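Local structure of leucyl aminopeptidase (Trypanosoma brucei brucei, 5NTD) at residues G[45-51]-G[100-106]; G[68-74]-G[85-89]; G[395-399]-G[513-517]; G[162-168]-G[176-181]; G[40-45]-G[92-96]. The protein probably removes N-terminal residues, leucine among them, from peptides as a manganese-dependent M17 aminopeptidase, and is held here with the inhibitor bestatin. All coordinates share one frame; numbering follows the deposited sequence.

Interaction 1: residues G[45-51]-G[100-106]; sequences GLAVLVG and VRVVVGE
Strands 46-51 and 100-106 run parallel side by side, their axes 4.7 Å apart at the closest and 15° between them, with L46 to V50 paired in turn with R101 to G105. Six N-H...O=C bonds tie the ladder, alternating in direction as parallel pairing requires: the N-H groups of A47, L49 and G51 give to R101, V103 and G105, while those of R101, V103 and G105 give to G45, just before the strand, A47 and L49. A47 N reaches R101 O at 2.9 Å, and V103 N reaches A47 O at the same 2.9 Å. CA-H...O contacts fill the intervals, as from V50 CA to G105 O at 3.3 Å.

L46, V48, R101 and V103 share one face of the sheet. There L46 CD1 meets V103 CG2 at 3.9 Å and lies 3.5 Å from R101 O; CG stands anti to the backbone N (chi1 179°), which leans the branch across to the partner strand. V50 CG1 rests over G105, where no side chain intervenes, 4.1 Å from its CA. A130 of helix 120-131 covers V48 and V103. A47, L49, V102 and V104 face the other way, the last two packing on helix 69-77. The chain of R101 leads off to a salt bridge with E133 and a hydrogen bond to G85 O of a second subunit.

This pair lies inside the six-stranded sheet of the N-terminal macro-type domain, between strands 140-145 and 83-89. Its cohesion across the strands is mostly main-chain bonding, while the apolar branches are left largely to the helices on either face.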
# COMPACT_ATOMS: atom_id res chain seq x y z
N GLY G 45 -38.37 26.26 28.19
CA GLY G 45 -38.32 25.04 29.03
C GLY G 45 -36.98 24.37 29.25
O GLY G 45 -36.88 23.31 29.89
N LEU G 46 -35.92 25.02 28.79
CA LEU G 46 -34.57 24.53 29.04
C LEU G 46 -33.69 25.63 29.58
O LEU G 46 -33.67 26.74 29.05
CB LEU G 46 -33.96 23.97 27.75
CG LEU G 46 -32.54 23.45 27.86
CD1 LEU G 46 -32.43 22.22 28.76
CD2 LEU G 46 -32.01 23.12 26.46
N ALA G 47 -32.94 25.31 30.61
CA ALA G 47 -31.90 26.22 31.10
C ALA G 47 -30.63 25.46 31.33
O ALA G 47 -30.65 24.31 31.81
CB ALA G 47 -32.33 26.89 32.40
N VAL G 48 -29.51 26.13 31.05
CA VAL G 48 -28.19 25.51 31.18
C VAL G 48 -27.38 26.29 32.20
O VAL G 48 -27.36 27.51 32.18
CB VAL G 48 -27.47 25.46 29.83
CG1 VAL G 48 -26.17 24.65 29.92
CG2 VAL G 48 -28.37 24.88 28.75
N LEU G 49 -26.70 25.56 33.07
CA LEU G 49 -25.82 26.15 34.02
C LEU G 49 -24.43 25.53 33.92
O LEU G 49 -24.25 24.34 34.21
CB LEU G 49 -26.36 25.93 35.45
CG LEU G 49 -25.45 26.41 36.61
CD1 LEU G 49 -25.22 27.91 36.54
CD2 LEU G 49 -26.05 26.02 37.95
N VAL G 50 -23.44 26.34 33.56
CA VAL G 50 -22.06 25.82 33.39
C VAL G 50 -21.03 26.58 34.20
O VAL G 50 -20.94 27.80 34.13
CB VAL G 50 -21.59 25.64 31.91
CG1 VAL G 50 -22.52 24.68 31.19
CG2 VAL G 50 -21.59 26.93 31.16
N GLY G 51 -20.23 25.83 34.93
CA GLY G 51 -19.13 26.41 35.68
C GLY G 51 -18.24 25.37 36.28
O GLY G 51 -18.49 24.16 36.15
N VAL G 100 -39.48 22.61 33.57
CA VAL G 100 -38.25 23.19 32.99
C VAL G 100 -37.13 22.21 33.28
O VAL G 100 -36.98 21.71 34.41
CB VAL G 100 -37.88 24.53 33.62
CG1 VAL G 100 -36.48 24.92 33.21
CG2 VAL G 100 -38.86 25.60 33.18
N ARG G 101 -36.39 21.91 32.23
CA ARG G 101 -35.22 21.03 32.37
C ARG G 101 -34.03 21.93 32.62
O ARG G 101 -33.80 22.86 31.87
CB ARG G 101 -34.99 20.18 31.12
CG ARG G 101 -33.87 19.17 31.24
CD ARG G 101 -34.14 18.08 32.27
NE ARG G 101 -33.38 16.86 32.03
CZ ARG G 101 -33.46 15.74 32.75
NH1 ARG G 101 -34.25 15.65 33.80
NH2 ARG G 101 -32.73 14.69 32.41
N VAL G 102 -33.31 21.63 33.68
CA VAL G 102 -32.09 22.35 34.02
C VAL G 102 -30.90 21.42 33.88
O VAL G 102 -30.85 20.39 34.54
CB VAL G 102 -32.09 22.88 35.48
CG1 VAL G 102 -30.79 23.59 35.81
CG2 VAL G 102 -33.24 23.85 35.68
N VAL G 103 -29.99 21.79 32.99
CA VAL G 103 -28.80 20.96 32.71
C VAL G 103 -27.58 21.62 33.26
O VAL G 103 -27.23 22.72 32.87
CB VAL G 103 -28.57 20.72 31.20
CG1 VAL G 103 -27.35 19.83 30.98
CG2 VAL G 103 -29.80 20.07 30.59
N VAL G 104 -26.99 20.95 34.22
CA VAL G 104 -25.76 21.44 34.87
C VAL G 104 -24.54 20.81 34.15
O VAL G 104 -24.57 19.61 33.85
CB VAL G 104 -25.71 21.06 36.35
CG1 VAL G 104 -24.41 21.49 36.98
CG2 VAL G 104 -26.87 21.68 37.09
N GLY G 105 -23.52 21.62 33.92
CA GLY G 105 -22.25 21.15 33.35
C GLY G 105 -21.06 21.65 34.11
O GLY G 105 -20.96 22.83 34.40
N GLU G 106 -20.17 20.73 34.44
CA GLU G 106 -18.97 21.04 35.23
C GLU G 106 -17.75 21.20 34.31
O GLU G 106 -17.30 20.26 33.66
CB GLU G 106 -18.69 19.99 36.33
CG GLU G 106 -17.57 20.39 37.29
CD GLU G 106 -17.25 19.32 38.33
OE1 GLU G 106 -18.20 18.79 38.94
OE2 GLU G 106 -16.04 19.00 38.52

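Interaction 2: residues G[68-74]-G[85-89]; sequences NPAVAEA and GVLVE
Two first torsions set this contact: N68 places CG between its backbone N and carbonyl carbon (chi1 82°), bringing the amide over V88, and V86 turns CG1 anti to its carbonyl carbon (chi1 -67°), into the side of the helix. The motif is a helix laid on the strand that is outermost in this chain's sheet, in the N-terminal macro-type domain; helix 69-74 and strand 85-89 run nearly antiparallel, 8.1 Å between their axes.

V86 is the hub. Its CG1 sits 4.0 Å from A74 CB and also close to A70 O, CB faces A70 CB at 4.1 Å, and CG2 meets V71 CG2 at 4.0 Å, the two valines crossing at about a right angle. V71 CG2 touches V88 as well, so one valine of the helix spans two of the strand. Along one edge the strand is hydrogen-bonded to 99-107, and V86 packs on L87 of a second subunit.

N68 is also the helix N-cap. OD1 takes V71 N at 3.1 Å in a straight bond (167°), and A70 N weakly. With OD1 so engaged, the amide rotation is fixed and the nitrogen is turned to the strand: N68 ND2 lies 3.4 Å from V88 CG1.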
# COMPACT_ATOMS: atom_id res chain seq x y z
N ASN G 68 -33.15 25.10 42.84
CA ASN G 68 -33.96 24.43 43.84
C ASN G 68 -33.19 23.19 44.31
O ASN G 68 -32.06 23.00 43.90
CB ASN G 68 -35.34 24.10 43.28
CG ASN G 68 -35.37 22.83 42.45
OD1 ASN G 68 -34.34 22.28 42.09
ND2 ASN G 68 -36.57 22.37 42.14
N PRO G 69 -33.79 22.35 45.16
CA PRO G 69 -32.97 21.25 45.71
C PRO G 69 -32.57 20.16 44.71
O PRO G 69 -31.54 19.49 44.90
CB PRO G 69 -33.90 20.63 46.77
CG PRO G 69 -34.79 21.78 47.17
CD PRO G 69 -35.04 22.53 45.91
N ALA G 70 -33.34 20.03 43.65
CA ALA G 70 -32.98 19.10 42.56
C ALA G 70 -31.72 19.56 41.82
O ALA G 70 -30.81 18.79 41.53
CB ALA G 70 -34.14 18.97 41.58
N VAL G 71 -31.68 20.85 41.56
CA VAL G 71 -30.52 21.48 40.93
C VAL G 71 -29.28 21.35 41.81
O VAL G 71 -28.18 21.07 41.34
CB VAL G 71 -30.78 22.95 40.61
CG1 VAL G 71 -29.52 23.59 40.03
CG2 VAL G 71 -31.93 23.09 39.63
N ALA G 72 -29.48 21.52 43.10
CA ALA G 72 -28.41 21.31 44.08
C ALA G 72 -27.90 19.88 43.98
O ALA G 72 -26.68 19.62 44.04
CB ALA G 72 -28.88 21.59 45.50
N GLU G 73 -28.82 18.94 43.84
CA GLU G 73 -28.43 17.51 43.71
C GLU G 73 -27.70 17.27 42.36
O GLU G 73 -26.74 16.49 42.30
CB GLU G 73 -29.64 16.60 43.82
CG GLU G 73 -29.32 15.11 43.88
CD GLU G 73 -28.48 14.69 45.06
OE1 GLU G 73 -28.33 15.50 45.99
OE2 GLU G 73 -27.93 13.56 45.08
N ALA G 74 -28.14 17.96 41.32
CA ALA G 74 -27.46 17.87 40.01
C ALA G 74 -26.00 18.28 40.13
O ALA G 74 -25.10 17.65 39.58
CB ALA G 74 -28.15 18.72 38.97
N GLY G 85 -28.88 16.54 34.15
CA GLY G 85 -30.16 17.24 33.95
C GLY G 85 -31.20 16.84 35.00
O GLY G 85 -31.32 15.67 35.40
N VAL G 86 -31.94 17.84 35.43
CA VAL G 86 -33.08 17.65 36.38
C VAL G 86 -34.28 18.48 35.97
O VAL G 86 -34.15 19.59 35.41
CB VAL G 86 -32.75 18.01 37.82
CG1 VAL G 86 -31.75 17.05 38.39
CG2 VAL G 86 -32.26 19.44 37.91
N LEU G 87 -35.45 17.91 36.22
CA LEU G 87 -36.73 18.63 35.97
C LEU G 87 -37.08 19.48 37.16
O LEU G 87 -36.90 19.07 38.30
CB LEU G 87 -37.89 17.66 35.69
CG LEU G 87 -37.86 16.92 34.36
CD1 LEU G 87 -39.06 16.00 34.33
CD2 LEU G 87 -37.89 17.85 33.16
N VAL G 88 -37.59 20.65 36.87
CA VAL G 88 -38.15 21.52 37.90
C VAL G 88 -39.58 21.88 37.50
O VAL G 88 -39.83 22.51 36.48
CB VAL G 88 -37.34 22.81 38.08
CG1 VAL G 88 -37.89 23.64 39.22
CG2 VAL G 88 -35.87 22.50 38.36
N GLU G 89 -40.52 21.42 38.31
CA GLU G 89 -41.97 21.64 38.07
C GLU G 89 -42.43 23.05 38.45
O GLU G 89 -41.99 23.59 39.49
CB GLU G 89 -42.81 20.62 38.83
CG GLU G 89 -44.16 20.35 38.17
CD GLU G 89 -44.92 19.24 38.85
OE1 GLU G 89 -44.40 18.65 39.84
OE2 GLU G 89 -46.06 18.96 38.42

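Interaction 3: residues G[395-399]-G[513-517]; sequences VVIDM and LLTEY
Strand 395-399 and helix 513-517 run nearly antiparallel, 166° between their directions, with their axes 12.3 Å apart; the nearest alpha carbons, of I397 and L514, are 9.3 Å from each other. At that spacing the backbones do not meet, and long side chains bridge the gap. V395, I397 and M399, alternate residues of the strand, point to the helix, which answers with L513, L514 and Y517.

I397 is central. Its CG1 is anti to the carbonyl carbon (chi1 -56°) and the chain then extends, carrying CD1 out between two partners: Y517 CE2 at 3.7 Å, approached obliquely to the ring, and L514 CD2 at 4.0 Å. I397 and Y517 run alongside each other, pointing opposite ways. V395 approaches Y517 from the opposite direction and touches the hydroxyl, CG1 3.7 Å from Y517 OH. M399 passes alongside L514, its SD 3.8 Å from L514 CD1, and a bend at the last torsion (chi3 102°) sets CE 4.1 Å from L513 CD2.

The contact joins the central sheet of the catalytic domain to helix 511-519 near the C-terminus. M428 of helix 422-435 covers I397, L513 and Y517, and helix 314-328 closes over M399. On the side away from the helix D398 is hydrogen-bonded to H491 and H493, next to the apolar V396. Bestatin and a manganese ion each lie about 13 Å from the M399 side chain, so the contact is near the active site but does not line it. The chemistry is almost wholly dispersive, and cohesion therefore depends on how closely methyl groups, sulfur and ring fit together.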
# COMPACT_ATOMS: atom_id res chain seq x y z
N VAL G 395 3.35 43.98 10.07
CA VAL G 395 3.17 42.59 10.43
C VAL G 395 2.40 41.92 9.33
O VAL G 395 1.39 42.43 8.86
CB VAL G 395 2.36 42.42 11.74
CG1 VAL G 395 2.19 40.94 12.06
CG2 VAL G 395 3.05 43.11 12.89
N VAL G 396 2.87 40.74 8.94
CA VAL G 396 2.15 39.88 7.99
C VAL G 396 1.73 38.62 8.72
O VAL G 396 2.55 37.96 9.36
CB VAL G 396 2.98 39.47 6.79
CG1 VAL G 396 2.23 38.47 5.92
CG2 VAL G 396 3.34 40.67 5.96
N ILE G 397 0.44 38.32 8.65
CA ILE G 397 -0.10 37.10 9.24
C ILE G 397 -0.71 36.28 8.14
O ILE G 397 -1.66 36.73 7.46
CB ILE G 397 -1.19 37.36 10.29
CG1 ILE G 397 -0.67 38.27 11.39
CG2 ILE G 397 -1.68 36.04 10.90
CD1 ILE G 397 -1.76 38.72 12.35
N ASP G 398 -0.17 35.10 7.92
CA ASP G 398 -0.83 34.18 6.98
C ASP G 398 -1.44 33.04 7.79
O ASP G 398 -0.86 32.59 8.78
CB ASP G 398 0.09 33.72 5.86
CG ASP G 398 1.01 32.59 6.28
OD1 ASP G 398 0.50 31.46 6.45
OD2 ASP G 398 2.20 32.87 6.50
N MET G 399 -2.62 32.63 7.38
CA MET G 399 -3.35 31.55 8.03
C MET G 399 -3.75 30.54 6.98
O MET G 399 -4.28 30.89 5.94
CB MET G 399 -4.60 32.04 8.77
CG MET G 399 -4.30 33.12 9.81
SD MET G 399 -5.74 33.63 10.74
CE MET G 399 -5.50 32.75 12.25
N LEU G 513 -9.13 34.63 17.60
CA LEU G 513 -7.67 34.70 17.81
C LEU G 513 -7.13 36.04 17.28
O LEU G 513 -6.43 36.76 17.99
CB LEU G 513 -6.94 33.56 17.09
CG LEU G 513 -5.41 33.56 17.09
CD1 LEU G 513 -4.87 33.47 18.50
CD2 LEU G 513 -4.93 32.38 16.27
N LEU G 514 -7.48 36.35 16.05
CA LEU G 514 -7.06 37.60 15.43
C LEU G 514 -7.61 38.84 16.20
O LEU G 514 -6.90 39.81 16.43
CB LEU G 514 -7.51 37.69 13.99
CG LEU G 514 -6.84 36.75 13.00
CD1 LEU G 514 -7.48 36.85 11.63
CD2 LEU G 514 -5.34 37.06 12.90
N THR G 515 -8.88 38.78 16.56
CA THR G 515 -9.50 39.87 17.25
C THR G 515 -8.73 40.18 18.53
O THR G 515 -8.41 41.32 18.81
CB THR G 515 -10.97 39.58 17.56
OG1 THR G 515 -11.67 39.41 16.32
CG2 THR G 515 -11.60 40.75 18.33
N GLU G 516 -8.40 39.12 19.26
CA GLU G 516 -7.69 39.25 20.53
C GLU G 516 -6.27 39.74 20.28
O GLU G 516 -5.76 40.61 21.01
CB GLU G 516 -7.72 37.95 21.28
CG GLU G 516 -6.94 37.95 22.59
CD GLU G 516 -7.47 38.96 23.62
OE1 GLU G 516 -8.67 39.31 23.58
OE2 GLU G 516 -6.65 39.42 24.46
N TYR G 517 -5.65 39.23 19.23
CA TYR G 517 -4.29 39.68 18.85
C TYR G 517 -4.30 41.21 18.54
O TYR G 517 -3.46 41.98 19.04
CB TYR G 517 -3.73 38.87 17.65
CG TYR G 517 -2.40 39.37 17.09
CD1 TYR G 517 -1.22 39.12 17.73
CD2 TYR G 517 -2.37 40.16 15.96
CE1 TYR G 517 -0.01 39.64 17.25
CE2 TYR G 517 -1.18 40.69 15.46
CZ TYR G 517 -0.01 40.44 16.11
OH TYR G 517 1.17 40.96 15.62

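Interaction 4: residues G[162-168]-G[176-181]; sequences KHNFSAK and YNSGKV
The ring planes of F165 and Y176 are 1° from parallel, yet one is so displaced that little of it faces the other (centroids 5.6 Å apart). What fills the step is the tyrosine's CB, 3.5 Å from F165 CE1 and oblique to the phenyl ring. A167 CB comes to the edge of the tyrosine ring, near its plane, 3.6 Å from Y176 CE2.

The two segments belong to one irregular loop between helix 150-158 and strand 183-188, folded back on itself and joined by a single backbone bridge at F165 and N177. S178 N gives to N164 O at 2.9 Å; S166 N gives to Y176 O at 3.2 Å, but from above the carbonyl plane. Each arm of the loop also carries an ST turn, S166 OG accepting from K168 N and S178 OG from K180 N. Both serines hold OG anti to the backbone N (S178 chi1 177°), and their CB atoms touch.

Outer partners fix the polar ends: Y176 OH bonds to E11, K180 pairs with D169, and K168 NZ reaches A458 O of a third subunit, where this loop joins the oligomer interface. Between the segments one water donates to H163 O at 2.7 Å and lies 2.6 Å from S178 OG.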
# COMPACT_ATOMS: atom_id res chain seq x y z
N LYS G 162 -25.78 22.79 17.33
CA LYS G 162 -26.06 22.54 15.92
C LYS G 162 -25.56 23.69 15.09
O LYS G 162 -25.66 24.82 15.50
CB LYS G 162 -27.53 22.27 15.69
CG LYS G 162 -27.86 20.86 16.12
CD LYS G 162 -29.30 20.44 16.33
CE LYS G 162 -29.48 18.92 16.26
NZ LYS G 162 -28.45 18.17 17.04
N HIS G 163 -25.05 23.38 13.91
CA HIS G 163 -24.42 24.37 13.06
C HIS G 163 -25.43 25.12 12.21
O HIS G 163 -26.43 24.58 11.76
CB HIS G 163 -23.36 23.75 12.15
CG HIS G 163 -22.18 23.20 12.89
ND1 HIS G 163 -20.94 23.06 12.32
CD2 HIS G 163 -22.04 22.84 14.19
CE1 HIS G 163 -20.09 22.60 13.22
NE2 HIS G 163 -20.73 22.47 14.36
N ASN G 164 -25.15 26.40 11.99
CA ASN G 164 -26.06 27.24 11.18
C ASN G 164 -26.12 26.73 9.75
O ASN G 164 -27.14 26.89 9.08
CB ASN G 164 -25.71 28.72 11.25
CG ASN G 164 -24.43 29.07 10.56
OD1 ASN G 164 -24.39 29.19 9.33
ND2 ASN G 164 -23.35 29.20 11.35
N PHE G 165 -25.03 26.13 9.29
CA PHE G 165 -25.07 25.48 7.99
C PHE G 165 -25.75 24.11 8.11
O PHE G 165 -25.32 23.25 8.86
CB PHE G 165 -23.71 25.29 7.34
CG PHE G 165 -23.82 24.61 6.03
CD1 PHE G 165 -24.12 25.33 4.87
CD2 PHE G 165 -23.76 23.21 5.95
CE1 PHE G 165 -24.29 24.69 3.66
CE2 PHE G 165 -23.94 22.57 4.73
CZ PHE G 165 -24.22 23.30 3.60
N SER G 166 -26.78 23.90 7.31
CA SER G 166 -27.46 22.60 7.23
C SER G 166 -28.16 22.37 5.90
O SER G 166 -28.64 23.29 5.26
CB SER G 166 -28.47 22.46 8.32
OG SER G 166 -29.04 21.15 8.32
N ALA G 167 -28.15 21.11 5.49
CA ALA G 167 -28.87 20.64 4.31
C ALA G 167 -29.93 19.60 4.68
O ALA G 167 -30.54 18.98 3.81
CB ALA G 167 -27.91 20.06 3.28
N LYS G 168 -30.14 19.41 5.97
CA LYS G 168 -31.11 18.44 6.45
C LYS G 168 -32.56 18.94 6.31
O LYS G 168 -32.83 20.13 6.43
CB LYS G 168 -30.87 18.08 7.92
CG LYS G 168 -29.58 17.29 8.20
CD LYS G 168 -29.49 17.01 9.70
CE LYS G 168 -28.23 16.29 10.09
NZ LYS G 168 -28.23 14.90 9.59
N TYR G 176 -29.86 26.84 2.93
CA TYR G 176 -28.99 26.03 3.83
C TYR G 176 -28.83 26.69 5.21
O TYR G 176 -27.81 26.54 5.87
CB TYR G 176 -27.64 25.76 3.19
CG TYR G 176 -27.77 24.93 1.96
CD1 TYR G 176 -28.02 25.53 0.71
CD2 TYR G 176 -27.65 23.53 2.01
CE1 TYR G 176 -28.17 24.74 -0.44
CE2 TYR G 176 -27.79 22.76 0.85
CZ TYR G 176 -28.04 23.37 -0.37
OH TYR G 176 -28.17 22.59 -1.51
N ASN G 177 -29.84 27.46 5.60
CA ASN G 177 -29.97 27.97 6.98
C ASN G 177 -30.65 26.91 7.79
O ASN G 177 -31.76 26.54 7.50
CB ASN G 177 -30.80 29.25 7.04
CG ASN G 177 -30.08 30.43 6.45
OD1 ASN G 177 -28.98 30.79 6.90
ND2 ASN G 177 -30.66 31.02 5.43
N SER G 178 -29.98 26.44 8.81
CA SER G 178 -30.53 25.37 9.63
C SER G 178 -31.80 25.84 10.30
O SER G 178 -31.86 26.94 10.81
CB SER G 178 -29.54 24.93 10.70
OG SER G 178 -30.09 23.93 11.54
N GLY G 179 -32.78 24.95 10.37
CA GLY G 179 -33.98 25.16 11.21
C GLY G 179 -33.89 24.54 12.60
O GLY G 179 -34.81 24.65 13.41
N LYS G 180 -32.74 23.94 12.88
CA LYS G 180 -32.50 23.21 14.15
C LYS G 180 -31.73 23.98 15.22
O LYS G 180 -31.43 23.45 16.29
CB LYS G 180 -31.75 21.92 13.84
CG LYS G 180 -32.43 21.14 12.71
CD LYS G 180 -32.01 19.70 12.68
CE LYS G 180 -32.57 19.01 11.45
NZ LYS G 180 -34.05 18.96 11.45
N VAL G 181 -31.38 25.21 14.91
CA VAL G 181 -30.57 26.03 15.81
C VAL G 181 -31.48 26.73 16.83
O VAL G 181 -32.51 27.26 16.48
CB VAL G 181 -29.76 27.08 15.06
CG1 VAL G 181 -29.09 28.07 16.00
CG2 VAL G 181 -28.69 26.39 14.21
O HOH W 1 -28.08 22.44 12.21

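Interaction 5: residues G[40-45]-G[92-96]; sequences GVLSSG and ANAAG
L42 and N93 face each other across a single bridge between two loops, alpha carbons 4.3 Å apart. Two backbone bonds frame the pair. L42 N gives to A92 O at 3.0 Å, arriving from above the carbonyl plane, whereas A94 N meets L42 O at 2.7 Å, nearly in line with the carbonyl bond. L42 is thus gripped through both its N-H and its C=O.

Side chains close in round this bridge. V41 CG1, anti to the backbone N (chi1 -172°), lies against the opposite chain, 3.6 Å from A94 N. L42 CB and N93 CB touch at 3.8 Å, and N93 CB also lies 3.5 Å from S44 O. Further along, A94 CB comes 3.5 Å from S43 O.

The next shell sets these groups. N93 begins a type I turn ending at G96, closed by G96 N to N93 O; its amide is held by L91 O and S97 N. On the other loop S43 OG is bonded to D142 and to Q38, and S44 OG to T140 O, so both serines turn from the contact to strand 140-145.

In the fold, 40-45 leads from helix 31-38 into strand 46-52, while 92-96 is part of the connection between strands 83-89 and 99-107. The contact lies at the surface, beside one end of the sheet, with L42 and N93 both leaning on V100 of strand 99-107.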
# COMPACT_ATOMS: atom_id res chain seq x y z
N GLY G 40 -37.56 36.78 36.66
CA GLY G 40 -37.62 35.35 37.08
C GLY G 40 -38.36 34.39 36.14
O GLY G 40 -38.49 33.20 36.45
N VAL G 41 -38.78 34.89 35.00
CA VAL G 41 -39.39 34.04 33.97
C VAL G 41 -38.32 33.55 32.97
O VAL G 41 -37.76 34.34 32.20
CB VAL G 41 -40.48 34.78 33.15
CG1 VAL G 41 -41.24 33.82 32.23
CG2 VAL G 41 -41.47 35.50 34.07
N LEU G 42 -38.08 32.24 32.97
CA LEU G 42 -37.14 31.63 32.01
C LEU G 42 -37.61 31.83 30.58
O LEU G 42 -38.80 31.89 30.28
CB LEU G 42 -36.94 30.18 32.29
CG LEU G 42 -35.85 29.95 33.35
CD1 LEU G 42 -36.10 30.69 34.65
CD2 LEU G 42 -35.79 28.47 33.65
N SER G 43 -36.64 31.94 29.69
CA SER G 43 -36.93 32.18 28.25
C SER G 43 -37.66 31.00 27.62
O SER G 43 -38.34 31.14 26.61
CB SER G 43 -35.64 32.47 27.49
OG SER G 43 -34.97 33.64 27.95
N SER G 44 -37.45 29.82 28.17
CA SER G 44 -38.01 28.57 27.61
C SER G 44 -37.99 27.46 28.64
O SER G 44 -37.53 27.65 29.76
CB SER G 44 -37.24 28.11 26.34
OG SER G 44 -35.97 27.54 26.64
N GLY G 45 -38.37 26.26 28.19
CA GLY G 45 -38.32 25.04 29.03
C GLY G 45 -36.98 24.37 29.25
O GLY G 45 -36.88 23.31 29.89
N ALA G 92 -41.79 29.31 36.27
CA ALA G 92 -42.26 30.24 35.27
C ALA G 92 -41.32 30.23 34.09
O ALA G 92 -40.09 30.34 34.23
CB ALA G 92 -42.35 31.65 35.85
N ASN G 93 -41.90 30.10 32.91
CA ASN G 93 -41.13 30.20 31.65
C ASN G 93 -41.97 30.66 30.48
O ASN G 93 -43.15 30.35 30.41
CB ASN G 93 -40.43 28.87 31.33
CG ASN G 93 -41.40 27.77 30.96
OD1 ASN G 93 -41.71 27.56 29.78
ND2 ASN G 93 -41.88 27.04 31.96
N ALA G 94 -41.34 31.35 29.55
CA ALA G 94 -42.06 31.99 28.42
C ALA G 94 -42.72 31.01 27.45
O ALA G 94 -43.63 31.38 26.73
CB ALA G 94 -41.15 32.90 27.64
N ALA G 95 -42.26 29.77 27.41
CA ALA G 95 -42.89 28.72 26.57
C ALA G 95 -44.08 28.02 27.25
O ALA G 95 -44.70 27.13 26.70
CB ALA G 95 -41.84 27.68 26.15
N GLY G 96 -44.32 28.36 28.50
CA GLY G 96 -45.43 27.74 29.28
C GLY G 96 -45.32 26.22 29.46
O GLY G 96 -46.31 25.50 29.43

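Interactions 1, 2 and 5 belong to one N-terminal sheet: strand 99-107 pairs with 46-52 in interaction 1 and with 83-89, the strand of interaction 2, while interaction 5 joins the loops at its end and shares G45 with interaction 1. Chemistry follows place. The buried strand pair relies on a regular backbone ladder, the partly buried helix-strand contact on alanine and valine groups and the amide of an N-capping asparagine, and the surface loops on two bonds at a single bridge. Interaction 4, also partly buried, resembles interaction 5 in its bridge but adds aromatic and water contacts. Interaction 3, fully buried in the catalytic domain about 35 Å between centres from interaction 1, is apolar.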